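Local coordinates for protein 4-alpha-glucanotransferase (Corynebacterium glutamicum, PDB 5B68) that belongs to the amylomaltase family of glucanotransferases, pairing a TIM-barrel enzyme domain with an N-terminal beta-sandwich domain, at residues H90-E104 with L139-R153. Sequence-based numbering, arbitrary orientation.
Sequences HVHDGSPADVHIELE and LPLGWHKLHLKSNER. With SO4 (sulfate ion), chain M.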
ATOM      1  N   HIS A  90      15.593 -19.502 -26.298  1.00 20.07           N
ATOM      2  CA  HIS A  90      16.909 -19.510 -26.897  1.00 20.64           C
ATOM      3  C   HIS A  90      17.634 -20.766 -26.460  1.00 21.58           C
ATOM      4  O   HIS A  90      17.714 -21.074 -25.258  1.00 20.90           O
ATOM      5  CB  HIS A  90      17.688 -18.282 -26.502  1.00 20.13           C
ATOM      6  CG  HIS A  90      17.019 -17.016 -26.918  1.00 21.33           C
ATOM      7  ND1 HIS A  90      16.950 -16.624 -28.239  1.00 25.54           N
ATOM      8  CD2 HIS A  90      16.266 -16.144 -26.232  1.00 18.74           C
ATOM      9  CE1 HIS A  90      16.268 -15.499 -28.331  1.00 20.87           C
ATOM     10  NE2 HIS A  90      15.815 -15.202 -27.134  1.00 24.15           N
ATOM     11  N   VAL A  91      18.153 -21.515 -27.442  1.00 21.88           N
ATOM     12  CA  VAL A  91      18.964 -22.731 -27.192  1.00 21.32           C
ATOM     13  C   VAL A  91      20.230 -22.703 -28.082  1.00 22.70           C
ATOM     14  O   VAL A  91      20.269 -21.992 -29.104  1.00 20.05           O
ATOM     15  CB  VAL A  91      18.193 -24.032 -27.472  1.00 20.59           C
ATOM     16  CG1 VAL A  91      17.078 -24.242 -26.491  1.00 23.63           C
ATOM     17  CG2 VAL A  91      17.663 -24.068 -28.909  1.00 21.86           C
ATOM     18  N   HIS A  92      21.262 -23.479 -27.717  1.00 24.58           N
ATOM     19  CA  HIS A  92      22.410 -23.652 -28.637  1.00 26.06           C
ATOM     20  C   HIS A  92      21.862 -24.194 -29.986  1.00 24.93           C
ATOM     21  O   HIS A  92      21.053 -25.091 -30.006  1.00 25.76           O
ATOM     22  CB  HIS A  92      23.380 -24.657 -28.080  1.00 27.00           C
ATOM     23  CG  HIS A  92      24.077 -24.215 -26.841  1.00 28.66           C
ATOM     24  ND1 HIS A  92      23.719 -23.091 -26.122  1.00 31.25           N
ATOM     25  CD2 HIS A  92      25.086 -24.790 -26.148  1.00 27.71           C
ATOM     26  CE1 HIS A  92      24.485 -22.994 -25.042  1.00 28.30           C
ATOM     27  NE2 HIS A  92      25.319 -24.012 -25.039  1.00 31.43           N
ATOM     28  N   ASP A  93      22.252 -23.586 -31.077  1.00 29.45           N
ATOM     29  CA  ASP A  93      21.668 -23.893 -32.377  1.00 29.85           C
ATOM     30  C   ASP A  93      21.852 -25.388 -32.728  1.00 31.99           C
ATOM     31  O   ASP A  93      22.902 -25.944 -32.510  1.00 29.39           O
ATOM     32  CB  ASP A  93      22.252 -22.981 -33.431  1.00 32.11           C
ATOM     33  CG  ASP A  93      21.562 -23.102 -34.777  1.00 35.93           C
ATOM     34  OD1 ASP A  93      20.313 -23.086 -34.884  1.00 38.61           O
ATOM     35  OD2 ASP A  93      22.297 -23.114 -35.746  1.00 38.51           O
ATOM     36  N   GLY A  94      20.753 -26.060 -33.034  1.00 30.71           N
ATOM     37  CA  GLY A  94      20.795 -27.489 -33.272  1.00 31.91           C
ATOM     38  C   GLY A  94      20.599 -28.382 -32.077  1.00 33.32           C
ATOM     39  O   GLY A  94      20.490 -29.576 -32.248  1.00 30.80           O
ATOM     40  N   SER A  95      20.492 -27.830 -30.856  1.00 30.74           N
ATOM     41  CA  SER A  95      20.150 -28.650 -29.701  1.00 26.70           C
ATOM     42  C   SER A  95      18.598 -28.569 -29.486  1.00 25.61           C
ATOM     43  O   SER A  95      17.948 -27.668 -30.101  1.00 26.53           O
ATOM     44  CB  SER A  95      20.999 -28.162 -28.485  1.00 31.14           C
ATOM     45  OG  SER A  95      20.516 -26.885 -28.065  1.00 31.44           O
ATOM     46  N   PRO A  96      18.013 -29.471 -28.659  1.00 21.67           N
ATOM     47  CA  PRO A  96      16.560 -29.548 -28.412  1.00 23.52           C
ATOM     48  C   PRO A  96      16.078 -28.288 -27.709  1.00 24.37           C
ATOM     49  O   PRO A  96      16.877 -27.667 -26.933  1.00 23.38           O
ATOM     50  CB  PRO A  96      16.419 -30.714 -27.505  1.00 24.96           C
ATOM     51  CG  PRO A  96      17.617 -31.568 -27.745  1.00 25.29           C
ATOM     52  CD  PRO A  96      18.702 -30.598 -27.975  1.00 25.18           C
ATOM     53  N   ALA A  97      14.840 -27.905 -28.047  1.00 24.02           N
ATOM     54  CA  ALA A  97      14.074 -26.981 -27.238  1.00 22.75           C
ATOM     55  C   ALA A  97      12.808 -27.686 -26.726  1.00 22.34           C
ATOM     56  O   ALA A  97      11.716 -27.550 -27.272  1.00 27.44           O
ATOM     57  CB  ALA A  97      13.772 -25.748 -28.024  1.00 21.62           C
ATOM     58  N   ASP A  98      12.977 -28.541 -25.725  0.50 23.06           N
ATOM     59  CA  ASP A  98      11.825 -29.238 -25.147  0.50 23.72           C
ATOM     60  C   ASP A  98      11.302 -28.292 -24.067  0.50 22.30           C
ATOM     61  O   ASP A  98      12.048 -27.903 -23.180  0.50 21.54           O
ATOM     62  CB  ASP A  98      12.180 -30.589 -24.548  0.50 24.97           C
ATOM     63  CG  ASP A  98      12.848 -31.515 -25.547  0.50 27.58           C
ATOM     64  OD1 ASP A  98      12.577 -31.340 -26.735  0.50 28.56           O
ATOM     65  OD2 ASP A  98      13.662 -32.379 -25.127  0.50 27.89           O
ATOM     66  N   VAL A  99      10.040 -27.906 -24.217  1.00 22.59           N
ATOM     67  CA  VAL A  99       9.355 -26.938 -23.316  1.00 22.39           C
ATOM     68  C   VAL A  99       8.055 -27.572 -22.838  1.00 22.81           C
ATOM     69  O   VAL A  99       7.347 -28.206 -23.605  1.00 23.78           O
ATOM     70  CB  VAL A  99       9.044 -25.581 -24.004  1.00 22.23           C
ATOM     71  CG1 VAL A  99       8.361 -24.598 -23.016  1.00 22.00           C
ATOM     72  CG2 VAL A  99      10.301 -24.960 -24.600  1.00 22.87           C
ATOM     73  N   HIS A 100       7.767 -27.451 -21.546  1.00 22.10           N
ATOM     74  CA  HIS A 100       6.446 -27.794 -21.038  1.00 21.70           C
ATOM     75  C   HIS A 100       6.086 -26.868 -19.857  1.00 20.53           C
ATOM     76  O   HIS A 100       6.921 -26.081 -19.425  1.00 20.64           O
ATOM     77  CB  HIS A 100       6.364 -29.270 -20.639  1.00 21.72           C
ATOM     78  CG  HIS A 100       7.085 -29.596 -19.387  1.00 22.09           C
ATOM     79  ND1 HIS A 100       8.450 -29.822 -19.326  1.00 23.28           N
ATOM     80  CD2 HIS A 100       6.620 -29.778 -18.134  1.00 23.07           C
ATOM     81  CE1 HIS A 100       8.786 -30.059 -18.073  1.00 21.90           C
ATOM     82  NE2 HIS A 100       7.697 -30.039 -17.335  1.00 22.59           N
ATOM     83  N   ILE A 101       4.819 -26.988 -19.449  1.00 20.63           N
ATOM     84  CA  ILE A 101       4.276 -26.264 -18.338  1.00 23.25           C
ATOM     85  C   ILE A 101       4.025 -27.191 -17.164  1.00 23.68           C
ATOM     86  O   ILE A 101       3.435 -28.280 -17.322  1.00 23.71           O
ATOM     87  CB  ILE A 101       2.959 -25.575 -18.777  1.00 24.45           C
ATOM     88  CG1 ILE A 101       3.206 -24.558 -19.886  1.00 22.82           C
ATOM     89  CG2 ILE A 101       2.227 -24.977 -17.558  1.00 26.34           C
ATOM     90  CD1 ILE A 101       1.922 -24.133 -20.557  1.00 19.70           C
ATOM     91  N   GLU A 102       4.366 -26.746 -15.948  1.00 20.43           N
ATOM     92  CA  GLU A 102       3.932 -27.406 -14.727  1.00 22.32           C
ATOM     93  C   GLU A 102       3.031 -26.404 -14.034  1.00 23.37           C
ATOM     94  O   GLU A 102       3.452 -25.336 -13.689  1.00 21.42           O
ATOM     95  CB  GLU A 102       5.133 -27.807 -13.848  1.00 27.76           C
ATOM     96  CG  GLU A 102       4.598 -28.319 -12.499  1.00 36.29           C
ATOM     97  CD  GLU A 102       5.453 -29.324 -11.743  1.00 48.29           C
ATOM     98  OE1 GLU A 102       5.472 -29.198 -10.491  1.00 47.26           O
ATOM     99  OE2 GLU A 102       6.029 -30.272 -12.381  1.00 50.64           O
ATOM    100  N   LEU A 103       1.765 -26.750 -13.896  1.00 23.86           N
ATOM    101  CA  LEU A 103       0.820 -25.897 -13.186  1.00 23.91           C
ATOM    102  C   LEU A 103       1.102 -25.867 -11.688  1.00 23.67           C
ATOM    103  O   LEU A 103       1.831 -26.702 -11.110  1.00 22.87           O
ATOM    104  CB  LEU A 103      -0.598 -26.345 -13.465  1.00 21.87           C
ATOM    105  CG  LEU A 103      -1.065 -26.279 -14.890  1.00 23.51           C
ATOM    106  CD1 LEU A 103      -2.514 -26.736 -14.912  1.00 27.08           C
ATOM    107  CD2 LEU A 103      -0.941 -24.903 -15.523  1.00 23.28           C
ATOM    108  N   GLU A 104       0.509 -24.889 -11.037  1.00 22.70           N
ATOM    109  CA  GLU A 104       0.622 -24.680  -9.611  1.00 24.76           C
ATOM    110  C   GLU A 104       0.245 -25.958  -8.824  1.00 24.57           C
ATOM    111  O   GLU A 104       0.857 -26.244  -7.812  1.00 24.10           O
ATOM    112  CB  GLU A 104      -0.303 -23.524  -9.185  1.00 24.14           C
ATOM    113  CG  GLU A 104      -0.071 -23.103  -7.738  1.00 25.63           C
ATOM    114  CD  GLU A 104      -0.801 -21.789  -7.366  1.00 26.88           C
ATOM    115  OE1 GLU A 104      -0.813 -21.489  -6.175  1.00 33.88           O
ATOM    116  OE2 GLU A 104      -1.416 -21.130  -8.201  1.00 23.56           O
ATOM    117  N   LEU A 139      -5.501 -22.236 -19.567  1.00 24.95           N
ATOM    118  CA  LEU A 139      -4.856 -22.442 -18.289  1.00 22.92           C
ATOM    119  C   LEU A 139      -5.660 -21.782 -17.167  1.00 21.79           C
ATOM    120  O   LEU A 139      -6.244 -20.742 -17.358  1.00 22.64           O
ATOM    121  CB  LEU A 139      -3.439 -21.880 -18.310  1.00 24.23           C
ATOM    122  CG  LEU A 139      -2.474 -22.418 -19.363  1.00 25.01           C
ATOM    123  CD1 LEU A 139      -1.122 -21.771 -19.202  1.00 26.41           C
ATOM    124  CD2 LEU A 139      -2.335 -23.919 -19.285  1.00 25.08           C
ATOM    125  N   PRO A 140      -5.673 -22.398 -16.001  1.00 21.12           N
ATOM    126  CA  PRO A 140      -6.328 -21.799 -14.835  1.00 23.70           C
ATOM    127  C   PRO A 140      -5.517 -20.607 -14.370  1.00 24.29           C
ATOM    128  O   PRO A 140      -4.302 -20.539 -14.635  1.00 23.51           O
ATOM    129  CB  PRO A 140      -6.296 -22.944 -13.790  1.00 23.81           C
ATOM    130  CG  PRO A 140      -5.152 -23.784 -14.169  1.00 25.79           C
ATOM    131  CD  PRO A 140      -5.020 -23.699 -15.657  1.00 24.14           C
ATOM    132  N   LEU A 141      -6.150 -19.780 -13.570  1.00 20.72           N
ATOM    133  CA  LEU A 141      -5.453 -18.713 -12.841  1.00 20.94           C
ATOM    134  C   LEU A 141      -4.386 -19.297 -11.971  1.00 23.46           C
ATOM    135  O   LEU A 141      -4.544 -20.398 -11.513  1.00 26.85           O
ATOM    136  CB  LEU A 141      -6.452 -17.946 -11.988  1.00 22.84           C
ATOM    137  CG  LEU A 141      -7.580 -17.228 -12.722  1.00 23.83           C
ATOM    138  CD1 LEU A 141      -8.403 -16.431 -11.706  1.00 25.89           C
ATOM    139  CD2 LEU A 141      -7.081 -16.265 -13.739  1.00 25.29           C
ATOM    140  N   GLY A 142      -3.274 -18.588 -11.797  1.00 18.91           N
ATOM    141  CA  GLY A 142      -2.359 -18.952 -10.727  1.00 20.06           C
ATOM    142  C   GLY A 142      -0.927 -18.934 -11.157  1.00 17.49           C
ATOM    143  O   GLY A 142      -0.523 -18.270 -12.141  1.00 17.35           O
ATOM    144  N   TRP A 143      -0.143 -19.607 -10.321  1.00 19.15           N
ATOM    145  CA  TRP A 143       1.297 -19.516 -10.314  1.00 17.09           C
ATOM    146  C   TRP A 143       1.904 -20.796 -10.826  1.00 21.02           C
ATOM    147  O   TRP A 143       2.137 -21.713 -10.082  1.00 19.22           O
ATOM    148  CB  TRP A 143       1.776 -19.222  -8.881  1.00 16.72           C
ATOM    149  CG  TRP A 143       1.274 -17.922  -8.444  1.00 17.28           C
ATOM    150  CD1 TRP A 143       0.085 -17.661  -7.855  1.00 17.93           C
ATOM    151  CD2 TRP A 143       1.903 -16.667  -8.650  1.00 17.71           C
ATOM    152  NE1 TRP A 143      -0.062 -16.320  -7.656  1.00 18.01           N
ATOM    153  CE2 TRP A 143       1.047 -15.685  -8.140  1.00 16.46           C
ATOM    154  CE3 TRP A 143       3.114 -16.277  -9.205  1.00 16.01           C
ATOM    155  CZ2 TRP A 143       1.371 -14.342  -8.164  1.00 19.02           C
ATOM    156  CZ3 TRP A 143       3.430 -14.952  -9.227  1.00 18.27           C
ATOM    157  CH2 TRP A 143       2.563 -13.993  -8.720  1.00 19.35           C
ATOM    158  N   HIS A 144       2.127 -20.814 -12.130  1.00 18.02           N
ATOM    159  CA  HIS A 144       2.671 -21.942 -12.859  1.00 18.71           C
ATOM    160  C   HIS A 144       4.140 -21.753 -13.235  1.00 21.28           C
ATOM    161  O   HIS A 144       4.746 -20.773 -12.873  1.00 19.89           O
ATOM    162  CB  HIS A 144       1.825 -22.208 -14.097  1.00 19.52           C
ATOM    163  CG  HIS A 144       0.359 -22.089 -13.847  1.00 20.41           C
ATOM    164  ND1 HIS A 144      -0.251 -22.653 -12.756  1.00 20.37           N
ATOM    165  CD2 HIS A 144      -0.607 -21.416 -14.508  1.00 21.67           C
ATOM    166  CE1 HIS A 144      -1.535 -22.370 -12.778  1.00 21.34           C
ATOM    167  NE2 HIS A 144      -1.776 -21.615 -13.827  1.00 21.84           N
ATOM    168  N   LYS A 145       4.696 -22.737 -13.925  1.00 19.90           N
ATOM    169  CA  LYS A 145       6.051 -22.648 -14.402  1.00 21.69           C
ATOM    170  C   LYS A 145       6.213 -23.142 -15.829  1.00 22.45           C
ATOM    171  O   LYS A 145       5.576 -24.085 -16.223  1.00 22.44           O
ATOM    172  CB  LYS A 145       6.963 -23.462 -13.504  1.00 26.65           C
ATOM    173  CG  LYS A 145       7.189 -22.854 -12.139  1.00 30.91           C
ATOM    174  CD  LYS A 145       8.516 -23.306 -11.585  1.00 35.24           C
ATOM    175  CE  LYS A 145       8.743 -22.807 -10.176  1.00 40.96           C
ATOM    176  NZ  LYS A 145       9.768 -23.641  -9.504  1.00 42.14           N
ATOM    177  N   LEU A 146       7.110 -22.500 -16.559  1.00 20.15           N
ATOM    178  CA  LEU A 146       7.582 -23.002 -17.820  1.00 20.56           C
ATOM    179  C   LEU A 146       8.928 -23.663 -17.578  1.00 19.81           C
ATOM    180  O   LEU A 146       9.767 -23.150 -16.886  1.00 18.79           O
ATOM    181  CB  LEU A 146       7.728 -21.897 -18.853  1.00 20.21           C
ATOM    182  CG  LEU A 146       6.483 -21.470 -19.603  1.00 19.84           C
ATOM    183  CD1 LEU A 146       6.638 -20.087 -20.195  1.00 19.81           C
ATOM    184  CD2 LEU A 146       6.097 -22.484 -20.659  1.00 18.87           C
ATOM    185  N   HIS A 147       9.095 -24.834 -18.149  1.00 20.94           N
ATOM    186  CA  HIS A 147      10.352 -25.576 -18.024  1.00 19.97           C
ATOM    187  C   HIS A 147      10.973 -25.897 -19.380  1.00 20.02           C
ATOM    188  O   HIS A 147      10.268 -26.384 -20.303  1.00 20.61           O
ATOM    189  CB  HIS A 147      10.064 -26.897 -17.378  1.00 21.17           C
ATOM    190  CG  HIS A 147       9.731 -26.821 -15.948  1.00 23.45           C
ATOM    191  ND1 HIS A 147      10.700 -26.731 -14.984  1.00 23.66           N
ATOM    192  CD2 HIS A 147       8.555 -26.895 -15.292  1.00 26.91           C
ATOM    193  CE1 HIS A 147      10.137 -26.726 -13.795  1.00 26.35           C
ATOM    194  NE2 HIS A 147       8.840 -26.835 -13.947  1.00 28.08           N
ATOM    195  N   LEU A 148      12.278 -25.682 -19.496  1.00 19.97           N
ATOM    196  CA  LEU A 148      13.017 -25.912 -20.726  1.00 21.71           C
ATOM    197  C   LEU A 148      14.132 -26.917 -20.452  1.00 24.14           C
ATOM    198  O   LEU A 148      14.918 -26.768 -19.503  1.00 21.82           O
ATOM    199  CB  LEU A 148      13.608 -24.637 -21.251  1.00 21.08           C
ATOM    200  CG  LEU A 148      14.716 -24.670 -22.303  1.00 20.62           C
ATOM    201  CD1 LEU A 148      14.052 -25.220 -23.548  1.00 20.47           C
ATOM    202  CD2 LEU A 148      15.463 -23.387 -22.621  1.00 23.14           C
ATOM    203  N   LYS A 149      14.189 -27.939 -21.326  1.00 24.31           N
ATOM    204  CA  LYS A 149      15.331 -28.879 -21.337  1.00 27.34           C
ATOM    205  C   LYS A 149      15.968 -28.843 -22.718  1.00 22.57           C
ATOM    206  O   LYS A 149      15.282 -28.917 -23.742  1.00 22.91           O
ATOM    207  CB  LYS A 149      14.941 -30.300 -20.916  1.00 29.54           C
ATOM    208  CG  LYS A 149      16.125 -31.237 -20.817  1.00 34.77           C
ATOM    209  CD  LYS A 149      15.737 -32.537 -20.108  1.00 40.78           C
ATOM    210  CE  LYS A 149      16.902 -33.506 -20.050  1.00 40.66           C
ATOM    211  NZ  LYS A 149      17.273 -33.875 -21.455  1.00 43.97           N
ATOM    212  N   SER A 150      17.292 -28.673 -22.733  1.00 23.41           N
ATOM    213  CA  SER A 150      18.083 -28.664 -23.940  1.00 24.06           C
ATOM    214  C   SER A 150      19.351 -29.482 -23.715  1.00 25.32           C
ATOM    215  O   SER A 150      20.358 -28.957 -23.248  1.00 22.88           O
ATOM    216  CB  SER A 150      18.365 -27.232 -24.344  1.00 23.63           C
ATOM    217  OG  SER A 150      19.079 -27.159 -25.564  1.00 20.88           O
ATOM    218  N   ASN A 151      19.254 -30.800 -24.014  1.00 27.79           N
ATOM    219  CA  ASN A 151      20.276 -31.775 -23.558  1.00 27.67           C
ATOM    220  C   ASN A 151      20.528 -31.592 -22.094  1.00 27.88           C
ATOM    221  O   ASN A 151      19.574 -31.696 -21.333  1.00 28.80           O
ATOM    222  CB  ASN A 151      21.505 -31.718 -24.412  1.00 27.70           C
ATOM    223  CG  ASN A 151      21.203 -32.097 -25.853  1.00 28.98           C
ATOM    224  OD1 ASN A 151      20.293 -32.889 -26.091  1.00 30.93           O
ATOM    225  ND2 ASN A 151      21.920 -31.463 -26.837  1.00 29.17           N
ATOM    226  N   GLU A 152      21.765 -31.367 -21.667  1.00 28.78           N
ATOM    227  CA  GLU A 152      22.051 -31.217 -20.256  1.00 34.95           C
ATOM    228  C   GLU A 152      21.830 -29.773 -19.673  1.00 31.16           C
ATOM    229  O   GLU A 152      22.109 -29.519 -18.501  1.00 28.95           O
ATOM    230  CB  GLU A 152      23.485 -31.684 -19.961  1.00 41.77           C
ATOM    231  CG  GLU A 152      24.579 -30.653 -20.171  1.00 45.99           C
ATOM    232  CD  GLU A 152      25.028 -30.427 -21.621  1.00 53.68           C
ATOM    233  OE1 GLU A 152      24.482 -31.052 -22.609  1.00 47.46           O
ATOM    234  OE2 GLU A 152      25.970 -29.583 -21.739  1.00 53.99           O
ATOM    235  N   ARG A 153      21.401 -28.837 -20.508  1.00 27.90           N
ATOM    236  CA  ARG A 153      21.049 -27.516 -20.042  1.00 25.09           C
ATOM    237  C   ARG A 153      19.562 -27.509 -19.698  1.00 25.25           C
ATOM    238  O   ARG A 153      18.709 -28.175 -20.354  1.00 26.30           O
ATOM    239  CB  ARG A 153      21.367 -26.482 -21.090  1.00 25.85           C
ATOM    240  CG  ARG A 153      22.832 -26.351 -21.404  1.00 25.40           C
ATOM    241  CD  ARG A 153      23.109 -25.418 -22.595  1.00 27.37           C
ATOM    242  NE  ARG A 153      22.633 -25.985 -23.882  1.00 28.75           N
ATOM    243  CZ  ARG A 153      23.198 -26.998 -24.532  1.00 32.00           C
ATOM    244  NH1 ARG A 153      24.299 -27.576 -24.044  1.00 30.16           N
ATOM    245  NH2 ARG A 153      22.634 -27.478 -25.668  1.00 29.69           N
TER
HETATM  246  S   SO4 M 812      25.310 -30.145 -26.276  1.00 70.81           S
HETATM  247  O1  SO4 M 812      24.774 -31.166 -25.332  1.00 65.96           O
HETATM  248  O2  SO4 M 812      26.163 -30.779 -27.296  1.00 68.35           O
HETATM  249  O3  SO4 M 812      24.182 -29.438 -26.975  1.00 67.40           O
HETATM  250  O4  SO4 M 812      26.220 -29.224 -25.549  1.00 73.62           O
HETATM  251  O   HOH W   1      20.556 -24.882 -25.285  1.00 23.85           O
HETATM  252  O   HOH W   2      16.845 -32.235 -24.422  1.00 28.53           O
HETATM  253  O   HOH W   3      10.735 -29.531 -20.712  1.00 31.54           O
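Leu103 and His144 meet where strands 98-102 and 142-150 end their antiparallel pairing. The CD2 methyl of Leu103 sits squarely over the imidazole, 3.5 Å from the ring centroid of His144, in a CH-pi contact, while CD1 turns to the ring of Pro140. The imidazole is clamped at two nitrogens: ND1 of His144 accepts a hydrogen bond from the backbone N of Glu104 at 2.9 Å, and NE2 donates to Pro140 O in a nearly straight bond, which fixes the ring's rotation. The extended chain of Glu104, its CG anti to the backbone N (chi1 -171°), brings OE2 to Trp143 N, whose N-H donates a hydrogen bond to it from above the carboxylate plane. Further along, six backbone bonds join Asp98, His100 and Glu102 to Lys149, His147 and Lys145. His100 and His147 share one face of the sheet; their rings are nearly parallel but slid apart, and CE1 of His100 lies 3.5 Å from CB of His147. On the other face Ile101 runs alongside Leu146, its CG1 against CD2, and Val99 packs between Leu146 and Leu148, also touching Val111 of the adjoining strand 108-114 and Phe133 of strand 126-134. At the far end Ser150 OG, swung anti to its own N (chi1 -177°), donates to Pro96 O at 2.6 Å and also takes a hydrogen bond from a water held by His92 N and Arg153 NE. The guanidinium of Arg153 lies flat on the His92 ring, planes 8° apart, its NH1 and NH2 gripping two oxygens of a sulfate. Asn151 ND2 binds the same sulfate, probably from the crystallisation liquor. The type II' turn from Ser150 to Arg153 closes a hairpin with strand 153-162. Strands 98-102 and 142-150 pair within the N-terminal MalQ beta sandwich, their apolar face consistent with a place in its core.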